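Long-range contacts in maleylacetate reductase (Agrobacterium tumefaciens, PDB 3HL0), which catalyses the NAD(H)-dependent reduction of maleylacetate to 3-oxoadipate, a step that probably serves the breakdown of gamma-resorcylate: residues 17-22 with 154-159; 165-170 with 203-208; 124-129 with 149-154. All blocks are in the same frame, centred on the assembly; numbering follows the deposited sequence.

How the contacts relate
Strand 150-153 joins contacts 1 and 3 and leads on toward contact 2. Contact 3 packs the nicotinamide-binding loop 124-129 on it; contact 1 begins where it ends, with Asp154 common to both, and their centres lie about 14 Å apart. The two touch directly: the backbone O of Tyr153 lies 3.0 Å from Ser18 N. The chain then runs through 154-159 into helix 163-180, which packs on helix 188-210 in contact 2, its centre about 16 Å from that of contact 1 and about 20 Å from that of contact 3, without touching either. All three lie near the bound NAD: contact 3 includes residues that bind the nicotinamide amide, the side chain of Leu157 in contact 1 is about 6 Å from the cofactor, and that of Ser166 in contact 2 about 7 Å.

Contact 1 (17-22 with 154-159); sequences FSAGSS and DAELTL
Asp154 sets its carboxylate against the type II beta turn from Ser18 to Ser21, where the loops that follow two neighbouring parallel strands, 15-17 and 150-153, meet. Its CB lies 3.3 Å from Ser21 OG. From there CG runs anti to the backbone N (chi1 -179°), which carries both oxygens to donors in the turn and just after it. OD1 accepts from Gly20 N at 2.8 Å and, from the opposite face of the carboxylate plane, from Glu156 N, which closes an Asx turn. OD2 is reached by Ser22 N at 3.0 Å and, again across the plane, by Ser22 OG at 2.6 Å on the anti side. Four donors thus fix the rotation of this buried group and would probably favour its charged form. Aspartate suits the place because its short chain reaches the turn while staying close enough to its own backbone for the Asx turn.

Gly20 has a positive phi (88°), a conformation that favours glycine. Ser21 sends its hydroxyl back to Ser18 O at 2.8 Å, an acceptor it shares with its own backbone N. More exposed, Glu156 lies alongside the turn, with OE2 3.8 Å from Ala19 CB. On the cofactor side Leu157, an NAD-binding residue, brings methyl CD1 to 3.6 Å from Ser22 OG.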
loop_
_atom_site.group_PDB
_atom_site.type_symbol
_atom_site.label_atom_id
_atom_site.label_comp_id
_atom_site.label_asym_id
_atom_site.label_seq_id
_atom_site.Cartn_x
_atom_site.Cartn_y
_atom_site.Cartn_z
ATOM N N PHE A 17 -26.483 6.613 7.407
ATOM C CA PHE A 17 -25.639 7.545 6.653
ATOM C C PHE A 17 -25.759 8.933 7.233
ATOM O O PHE A 17 -26.832 9.551 7.169
ATOM C CB PHE A 17 -26.071 7.576 5.171
ATOM C CG PHE A 17 -25.054 8.198 4.249
ATOM C CD1 PHE A 17 -24.385 7.409 3.296
ATOM C CD2 PHE A 17 -24.838 9.549 4.256
ATOM C CE1 PHE A 17 -23.426 7.969 2.442
ATOM C CE2 PHE A 17 -23.878 10.111 3.405
ATOM C CZ PHE A 17 -23.205 9.318 2.486
ATOM N N SER A 18 -24.665 9.441 7.809
ATOM C CA SER A 18 -24.663 10.837 8.274
ATOM C C SER A 18 -23.292 11.156 8.845
ATOM O O SER A 18 -22.641 10.292 9.476
ATOM C CB SER A 18 -25.761 11.099 9.304
ATOM O OG SER A 18 -25.491 10.447 10.513
ATOM N N ALA A 19 -22.864 12.393 8.587
ATOM C CA ALA A 19 -21.632 12.902 9.208
ATOM C C ALA A 19 -21.715 12.756 10.718
ATOM O O ALA A 19 -22.681 13.239 11.337
ATOM C CB ALA A 19 -21.398 14.365 8.806
ATOM N N GLY A 20 -20.714 12.081 11.297
ATOM C CA GLY A 20 -20.648 11.811 12.752
ATOM C C GLY A 20 -21.342 10.542 13.210
ATOM O O GLY A 20 -21.351 10.216 14.404
ATOM N N SER A 21 -21.911 9.804 12.265
ATOM C CA SER A 21 -22.665 8.596 12.602
ATOM C C SER A 21 -21.848 7.502 13.299
ATOM O O SER A 21 -22.428 6.632 13.948
ATOM C CB SER A 21 -23.333 8.036 11.330
ATOM O OG SER A 21 -22.316 7.652 10.414
ATOM N N SER A 22 -20.515 7.521 13.204
ATOM C CA SER A 22 -19.723 6.482 13.873
ATOM C C SER A 22 -19.755 6.687 15.402
ATOM O O SER A 22 -19.383 5.791 16.155
ATOM C CB SER A 22 -18.280 6.389 13.341
ATOM O OG SER A 22 -17.620 7.646 13.303
ATOM N N ASP A 154 -19.948 7.277 7.576
ATOM C CA ASP A 154 -19.636 8.529 8.264
ATOM C C ASP A 154 -18.581 9.291 7.460
ATOM O O ASP A 154 -17.397 8.957 7.549
ATOM C CB ASP A 154 -19.125 8.228 9.668
ATOM C CG ASP A 154 -18.797 9.500 10.469
ATOM O OD1 ASP A 154 -18.781 10.606 9.902
ATOM O OD2 ASP A 154 -18.649 9.372 11.706
ATOM N N ALA A 155 -19.021 10.256 6.656
ATOM C CA ALA A 155 -18.083 10.901 5.715
ATOM C C ALA A 155 -16.929 11.608 6.469
ATOM O O ALA A 155 -15.865 11.828 5.887
ATOM C CB ALA A 155 -18.794 11.847 4.817
ATOM N N GLU A 156 -17.096 11.917 7.757
ATOM C CA GLU A 156 -15.971 12.532 8.516
ATOM C C GLU A 156 -14.730 11.626 8.532
ATOM O O GLU A 156 -13.587 12.131 8.588
ATOM C CB GLU A 156 -16.411 12.937 9.933
ATOM C CG GLU A 156 -17.435 14.059 9.899
ATOM C CD GLU A 156 -17.985 14.475 11.278
ATOM O OE1 GLU A 156 -17.677 13.842 12.314
ATOM O OE2 GLU A 156 -18.746 15.456 11.293
ATOM N N LEU A 157 -14.942 10.301 8.490
ATOM C CA LEU A 157 -13.879 9.318 8.559
ATOM C C LEU A 157 -13.108 9.202 7.227
ATOM O O LEU A 157 -12.062 8.577 7.169
ATOM C CB LEU A 157 -14.438 7.957 8.949
ATOM C CG LEU A 157 -15.206 7.979 10.266
ATOM C CD1 LEU A 157 -15.438 6.534 10.639
ATOM C CD2 LEU A 157 -14.459 8.727 11.365
ATOM N N THR A 158 -13.638 9.836 6.197
ATOM C CA THR A 158 -12.979 9.869 4.896
ATOM C C THR A 158 -12.217 11.140 4.610
ATOM O O THR A 158 -11.537 11.227 3.589
ATOM C CB THR A 158 -13.953 9.616 3.733
ATOM O OG1 THR A 158 -14.872 10.691 3.626
ATOM C CG2 THR A 158 -14.673 8.256 3.886
ATOM N N LEU A 159 -12.290 12.133 5.495
ATOM C CA LEU A 159 -11.591 13.388 5.246
ATOM C C LEU A 159 -10.086 13.089 5.137
ATOM O O LEU A 159 -9.382 13.742 4.340
ATOM C CB LEU A 159 -11.837 14.428 6.352
ATOM C CG LEU A 159 -13.291 14.974 6.440
ATOM C CD1 LEU A 159 -13.506 15.679 7.777
ATOM C CD2 LEU A 159 -13.643 15.907 5.323
#

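Contact 2 (165-170 with 203-208); sequences ISMTSG and EALPVV
Leu205 pushes its two methyl groups onto the backbone of Ser166 and Gly170, while Met167, present here as selenomethionine, runs alongside it the other way. The two helical segments run nearly antiparallel, at 167°, with their axes 10.0 Å apart at closest approach.

In Leu205, CG stands anti to the carbonyl carbon (chi1 -68°), and the branched end spreads its methyls along the facing helix. CD1 settles 3.8 Å from Gly170 CA and CD2 lies 3.7 Å from Ser166 O. Glycine suits this spot because the position where a CB would sit is taken up by the leucine methyl; the bare backbone becomes part of the packing surface.

The long chain of Met167 starts off beside the contact and is folded back into it. Bends at chi2 (-54°) and chi3 lay its end over the opposite helix, so that SE and CE both come 3.5 Å from Leu205 O. The terminal CE also rests 3.7 Å from Val208 CG1 and 4.1 Å from Leu205 CD2, so that it touches residues about one helical turn apart. A flexible, unbranched side chain can follow this curved path. Val208 offers one methyl, CG1, to CE; the same methyl also lies 4.2 Å from Ser166 CB.

The polar end of Ser166 is satisfied by Pro162 O and Arg218 NH1. Within the helical C-terminal part of the enzyme, Leu300 of helix 289-300 packs on both Met167 and Leu205, and Val208 touches Arg218 of helix 215-234, so that helices 163-180 and 188-210 are joined to two further helices.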
loop_
_atom_site.group_PDB
_atom_site.type_symbol
_atom_site.label_atom_id
_atom_site.label_comp_id
_atom_site.label_asym_id
_atom_site.label_seq_id
_atom_site.Cartn_x
_atom_site.Cartn_y
_atom_site.Cartn_z
ATOM N N ILE A 165 -5.306 7.672 -3.438
ATOM C CA ILE A 165 -6.190 6.499 -3.255
ATOM C C ILE A 165 -7.683 6.923 -3.318
ATOM O O ILE A 165 -8.543 6.139 -3.778
ATOM C CB ILE A 165 -5.872 5.607 -2.017
ATOM C CG1 ILE A 165 -6.741 4.374 -2.005
ATOM C CG2 ILE A 165 -6.033 6.380 -0.694
ATOM C CD1 ILE A 165 -6.443 3.472 -3.149
ATOM N N SER A 166 -7.983 8.154 -2.908
ATOM C CA SER A 166 -9.381 8.649 -3.065
ATOM C C SER A 166 -9.788 8.597 -4.554
ATOM O O SER A 166 -10.924 8.145 -4.895
ATOM C CB SER A 166 -9.573 10.094 -2.514
ATOM O OG SER A 166 -9.359 10.075 -1.095
HETATM N N MSE A 167 -8.883 9.016 -5.443
HETATM C CA MSE A 167 -9.183 9.039 -6.883
HETATM C C MSE A 167 -9.283 7.615 -7.448
HETATM O O MSE A 167 -10.237 7.299 -8.160
HETATM C CB MSE A 167 -8.138 9.834 -7.655
HETATM C CG MSE A 167 -8.003 11.315 -7.230
HETATM SE SE MSE A 167 -9.632 12.357 -7.257
HETATM C CE MSE A 167 -10.097 12.306 -5.415
ATOM N N THR A 168 -8.319 6.753 -7.125
ATOM C CA THR A 168 -8.348 5.412 -7.740
ATOM C C THR A 168 -9.451 4.547 -7.105
ATOM O O THR A 168 -10.135 3.784 -7.824
ATOM C CB THR A 168 -6.989 4.688 -7.682
ATOM O OG1 THR A 168 -6.544 4.714 -6.315
ATOM C CG2 THR A 168 -6.008 5.458 -8.552
ATOM N N SER A 169 -9.673 4.671 -5.793
ATOM C CA SER A 169 -10.770 3.944 -5.190
ATOM C C SER A 169 -12.100 4.465 -5.760
ATOM O O SER A 169 -13.034 3.670 -5.966
ATOM C CB SER A 169 -10.733 4.134 -3.654
ATOM O OG SER A 169 -11.778 3.330 -3.010
ATOM N N GLY A 170 -12.190 5.779 -6.034
ATOM C CA GLY A 170 -13.430 6.364 -6.615
ATOM C C GLY A 170 -13.661 5.767 -7.989
ATOM O O GLY A 170 -14.795 5.438 -8.349
ATOM N N GLU A 203 -19.269 14.102 -10.109
ATOM C CA GLU A 203 -19.379 15.393 -9.458
ATOM C C GLU A 203 -18.355 15.595 -8.343
ATOM O O GLU A 203 -17.695 16.670 -8.275
ATOM C CB GLU A 203 -20.799 15.571 -8.904
ATOM C CG GLU A 203 -20.996 16.930 -8.270
ATOM C CD GLU A 203 -22.440 17.174 -7.892
ATOM O OE1 GLU A 203 -22.769 17.020 -6.704
ATOM O OE2 GLU A 203 -23.245 17.511 -8.797
ATOM N N ALA A 204 -18.233 14.595 -7.471
ATOM C CA ALA A 204 -17.511 14.714 -6.209
ATOM C C ALA A 204 -16.011 14.569 -6.354
ATOM O O ALA A 204 -15.282 15.303 -5.689
ATOM C CB ALA A 204 -18.013 13.725 -5.155
ATOM N N LEU A 205 -15.528 13.603 -7.145
ATOM C CA LEU A 205 -14.075 13.323 -7.108
ATOM C C LEU A 205 -13.192 14.524 -7.507
ATOM O O LEU A 205 -12.200 14.717 -6.830
ATOM C CB LEU A 205 -13.737 12.081 -7.966
ATOM C CG LEU A 205 -14.313 10.801 -7.336
ATOM C CD1 LEU A 205 -14.198 9.624 -8.344
ATOM C CD2 LEU A 205 -13.643 10.413 -5.989
ATOM N N PRO A 206 -13.561 15.322 -8.540
ATOM C CA PRO A 206 -12.714 16.500 -8.864
ATOM C C PRO A 206 -12.663 17.513 -7.732
ATOM O O PRO A 206 -11.611 18.179 -7.531
ATOM C CB PRO A 206 -13.413 17.116 -10.082
ATOM C CG PRO A 206 -14.099 15.914 -10.731
ATOM C CD PRO A 206 -14.639 15.167 -9.534
ATOM N N VAL A 207 -13.767 17.640 -6.988
ATOM C CA VAL A 207 -13.814 18.516 -5.802
ATOM C C VAL A 207 -12.990 17.992 -4.658
ATOM O O VAL A 207 -12.199 18.739 -4.034
ATOM C CB VAL A 207 -15.257 18.794 -5.353
ATOM C CG1 VAL A 207 -15.271 19.772 -4.118
ATOM C CG2 VAL A 207 -16.020 19.421 -6.524
ATOM N N VAL A 208 -13.116 16.696 -4.379
ATOM C CA VAL A 208 -12.285 16.038 -3.372
ATOM C C VAL A 208 -10.774 16.206 -3.665
ATOM O O VAL A 208 -9.980 16.409 -2.729
ATOM C CB VAL A 208 -12.677 14.516 -3.225
ATOM C CG1 VAL A 208 -11.651 13.784 -2.367
ATOM C CG2 VAL A 208 -14.065 14.441 -2.602
#

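Contact 3 (124-129 with 149-154); sequences SEVTPI and EVVIYD. With CA (calcium ion), chain C; NAD (nicotinamide-adenine-dinucleotide), chain D.
In the alpha/beta nucleotide-binding part of the enzyme, Glu125 and Val126 of the nicotinamide-binding loop 124-129 settle on Val151 and Tyr153 of the parallel strand 150-153. Alternation along the strand suits this, since the intervening Ile152 lies off the contact. Tyr153 OH donates to Glu125 OE2 at 2.7 Å, using the anti lone pair of the carboxylate oxygen. That oxygen sits at the edge of the ring, near its plane, while the carboxylate is turned 69° from the ring. Glu125 reaches the phenol by a folded path: CG falls between the backbone N and carbonyl carbon (chi1 63°), and a second bend at chi2 (-89°) swings the acid end round.

The chi1 setting also brings CG within 3.8 Å of Val151 CG1. The same methyl lies 3.5 Å above the plane of the Tyr153 ring, toward its rim, so this branched valine fills the angle between glutamate and tyrosine. Its other methyl, CG2, meets Val126 CG1 at 4.0 Å.

Further along the loop, Thr127 OG1 donates to O7N of the nicotinamide amide at 2.6 Å and accepts from Ile129 N in an ST turn. Ile129 O in turn receives the amide N7N at 2.9 Å, and Lys104 NZ bonds to the carbonyls of Ser124, Thr127 and Ile129. Just before the strand begins, Glu149 OE2 binds a calcium ion at 2.4 Å; five waters are its other ligands.

Amid the apolar packing, the phenol proton gives the buried Glu125 oxygen a partner and should limit the rotation of the carboxylate, while the residues that follow keep both hydrogen-bonding ends of the nicotinamide amide engaged.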
loop_
_atom_site.group_PDB
_atom_site.type_symbol
_atom_site.label_atom_id
_atom_site.label_comp_id
_atom_site.label_asym_id
_atom_site.label_seq_id
_atom_site.Cartn_x
_atom_site.Cartn_y
_atom_site.Cartn_z
ATOM N N SER A 124 -17.247 -2.943 -0.753
ATOM C CA SER A 124 -17.372 -4.358 -0.257
ATOM C C SER A 124 -18.428 -4.496 0.826
ATOM O O SER A 124 -19.031 -5.586 0.996
ATOM C CB SER A 124 -16.036 -4.768 0.344
ATOM O OG SER A 124 -16.035 -6.155 0.698
ATOM N N GLU A 125 -18.636 -3.418 1.584
ATOM C CA GLU A 125 -19.589 -3.410 2.715
ATOM C C GLU A 125 -21.033 -3.822 2.358
ATOM O O GLU A 125 -21.808 -4.210 3.267
ATOM C CB GLU A 125 -19.583 -2.070 3.425
ATOM C CG GLU A 125 -20.045 -0.933 2.512
ATOM C CD GLU A 125 -18.920 -0.254 1.703
ATOM O OE1 GLU A 125 -17.797 -0.792 1.565
ATOM O OE2 GLU A 125 -19.194 0.851 1.187
ATOM N N VAL A 126 -21.397 -3.707 1.070
ATOM C CA VAL A 126 -22.746 -4.108 0.628
ATOM C C VAL A 126 -22.716 -5.179 -0.459
ATOM O O VAL A 126 -23.638 -5.295 -1.292
ATOM C CB VAL A 126 -23.622 -2.898 0.166
ATOM C CG1 VAL A 126 -24.070 -2.046 1.388
ATOM C CG2 VAL A 126 -22.852 -2.066 -0.860
ATOM N N THR A 127 -21.680 -6.014 -0.415
ATOM C CA THR A 127 -21.657 -7.165 -1.305
ATOM C C THR A 127 -21.504 -8.468 -0.526
ATOM O O THR A 127 -20.953 -8.486 0.590
ATOM C CB THR A 127 -20.492 -7.135 -2.356
ATOM O OG1 THR A 127 -19.309 -7.691 -1.760
ATOM C CG2 THR A 127 -20.257 -5.762 -2.918
ATOM N N PRO A 128 -21.974 -9.584 -1.103
ATOM C CA PRO A 128 -21.821 -10.870 -0.433
ATOM C C PRO A 128 -20.543 -11.609 -0.897
ATOM O O PRO A 128 -20.438 -12.827 -0.713
ATOM C CB PRO A 128 -23.083 -11.628 -0.863
ATOM C CG PRO A 128 -23.258 -11.178 -2.296
ATOM C CD PRO A 128 -22.883 -9.681 -2.265
ATOM N N ILE A 129 -19.586 -10.862 -1.471
ATOM C CA ILE A 129 -18.402 -11.474 -2.091
ATOM C C ILE A 129 -17.196 -11.413 -1.152
ATOM O O ILE A 129 -16.973 -10.383 -0.495
ATOM C CB ILE A 129 -18.068 -10.712 -3.397
ATOM C CG1 ILE A 129 -19.301 -10.651 -4.320
ATOM C CG2 ILE A 129 -16.911 -11.348 -4.119
ATOM C CD1 ILE A 129 -19.171 -9.525 -5.422
ATOM N N GLU A 149 -24.404 -7.193 8.006
ATOM C CA GLU A 149 -25.700 -6.821 8.559
ATOM C C GLU A 149 -25.958 -5.328 8.580
ATOM O O GLU A 149 -27.087 -4.898 8.342
ATOM C CB GLU A 149 -25.823 -7.329 9.988
ATOM C CG GLU A 149 -26.170 -8.799 10.099
ATOM C CD GLU A 149 -25.036 -9.749 9.725
ATOM O OE1 GLU A 149 -23.842 -9.361 9.691
ATOM O OE2 GLU A 149 -25.338 -10.927 9.423
ATOM N N VAL A 150 -24.949 -4.534 8.958
ATOM C CA VAL A 150 -25.171 -3.117 9.180
ATOM C C VAL A 150 -23.995 -2.341 8.578
ATOM O O VAL A 150 -22.858 -2.782 8.705
ATOM C CB VAL A 150 -25.276 -2.790 10.705
ATOM C CG1 VAL A 150 -25.396 -1.307 10.930
ATOM C CG2 VAL A 150 -26.437 -3.553 11.368
ATOM N N VAL A 151 -24.263 -1.225 7.915
ATOM C CA VAL A 151 -23.167 -0.386 7.431
ATOM C C VAL A 151 -23.403 1.014 7.964
ATOM O O VAL A 151 -24.540 1.505 7.915
ATOM C CB VAL A 151 -23.195 -0.319 5.893
ATOM C CG1 VAL A 151 -22.062 0.559 5.378
ATOM C CG2 VAL A 151 -23.113 -1.704 5.292
ATOM N N ILE A 152 -22.362 1.613 8.561
ATOM C CA ILE A 152 -22.430 2.989 9.074
ATOM C C ILE A 152 -21.522 3.831 8.198
ATOM O O ILE A 152 -20.299 3.676 8.231
ATOM C CB ILE A 152 -21.989 3.040 10.562
ATOM C CG1 ILE A 152 -22.943 2.186 11.384
ATOM C CG2 ILE A 152 -21.970 4.477 11.089
ATOM C CD1 ILE A 152 -22.534 2.165 12.882
ATOM N N TYR A 153 -22.119 4.719 7.421
ATOM C CA TYR A 153 -21.356 5.611 6.559
ATOM C C TYR A 153 -21.197 6.971 7.226
ATOM O O TYR A 153 -22.178 7.733 7.397
ATOM C CB TYR A 153 -22.081 5.836 5.229
ATOM C CG TYR A 153 -21.960 4.698 4.240
ATOM C CD1 TYR A 153 -20.725 4.397 3.651
ATOM C CD2 TYR A 153 -23.086 3.960 3.861
ATOM C CE1 TYR A 153 -20.614 3.357 2.691
ATOM C CE2 TYR A 153 -22.996 2.954 2.946
ATOM C CZ TYR A 153 -21.775 2.652 2.347
ATOM O OH TYR A 153 -21.714 1.649 1.439
ATOM N N ASP A 154 -19.948 7.277 7.576
ATOM C CA ASP A 154 -19.636 8.529 8.264
ATOM C C ASP A 154 -18.581 9.291 7.460
ATOM O O ASP A 154 -17.397 8.957 7.549
ATOM C CB ASP A 154 -19.125 8.228 9.668
ATOM C CG ASP A 154 -18.797 9.500 10.469
ATOM O OD1 ASP A 154 -18.781 10.606 9.902
ATOM O OD2 ASP A 154 -18.649 9.372 11.706
HETATM CA CA CA C . -24.295 -13.005 8.810
HETATM P PA NAD D . -7.523 -1.135 1.353
HETATM O O1A NAD D . -8.643 -1.547 2.243
HETATM O O2A NAD D . -6.546 -2.168 0.939
HETATM O O5B NAD D . -6.860 0.182 1.959
HETATM C C5B NAD D . -5.593 0.610 1.447
HETATM C C4B NAD D . -4.892 1.383 2.555
HETATM O O4B NAD D . -5.597 2.603 2.783
HETATM C C3B NAD D . -4.861 0.598 3.879
HETATM O O3B NAD D . -3.577 0.684 4.523
HETATM C C2B NAD D . -5.928 1.305 4.683
HETATM O O2B NAD D . -5.717 1.231 6.078
HETATM C C1B NAD D . -5.838 2.752 4.175
HETATM N N9A NAD D . -7.091 3.521 4.370
HETATM C C8A NAD D . -8.367 3.144 3.996
HETATM N N7A NAD D . -9.231 4.126 4.342
HETATM C C5A NAD D . -8.536 5.137 4.953
HETATM C C6A NAD D . -8.930 6.356 5.502
HETATM N N6A NAD D . -10.139 6.934 5.280
HETATM N N1A NAD D . -7.919 7.137 6.065
HETATM C C2A NAD D . -6.603 6.730 6.047
HETATM N N3A NAD D . -6.211 5.537 5.499
HETATM C C4A NAD D . -7.186 4.750 4.957
HETATM O O3 NAD D . -8.088 -0.568 -0.072
HETATM P PN NAD D . -9.510 -0.804 -0.818
HETATM O O1N NAD D . -9.257 -0.392 -2.230
HETATM O O2N NAD D . -10.506 -0.107 -0.007
HETATM O O5D NAD D . -9.767 -2.383 -0.790
HETATM C C5D NAD D . -9.101 -3.276 -1.678
HETATM C C4D NAD D . -9.432 -4.695 -1.215
HETATM O O4D NAD D . -10.846 -4.821 -1.152
HETATM C C3D NAD D . -8.954 -5.707 -2.249
HETATM O O3D NAD D . -8.582 -6.903 -1.547
HETATM C C2D NAD D . -10.188 -5.935 -3.089
HETATM O O2D NAD D . -10.204 -7.176 -3.796
HETATM C C1D NAD D . -11.277 -5.849 -2.036
HETATM N N1N NAD D . -12.588 -5.513 -2.576
HETATM C C2N NAD D . -13.581 -6.425 -2.375
HETATM C C3N NAD D . -14.842 -6.157 -2.866
HETATM C C7N NAD D . -15.842 -7.194 -2.559
HETATM O O7N NAD D . -17.087 -6.891 -2.960
HETATM N N7N NAD D . -15.508 -8.349 -1.933
HETATM C C4N NAD D . -15.165 -4.929 -3.542
HETATM C C5N NAD D . -14.130 -4.012 -3.740
HETATM C C6N NAD D . -12.845 -4.322 -3.257
HETATM O O HOH W 1 -22.278 -11.548 9.285
HETATM O O HOH W 2 -24.612 -12.335 6.691
HETATM O O HOH W 3 -22.661 -14.581 8.746
HETATM O O HOH W 4 -25.379 -15.125 8.789
HETATM O O HOH W 5 -24.319 -13.275 11.243
#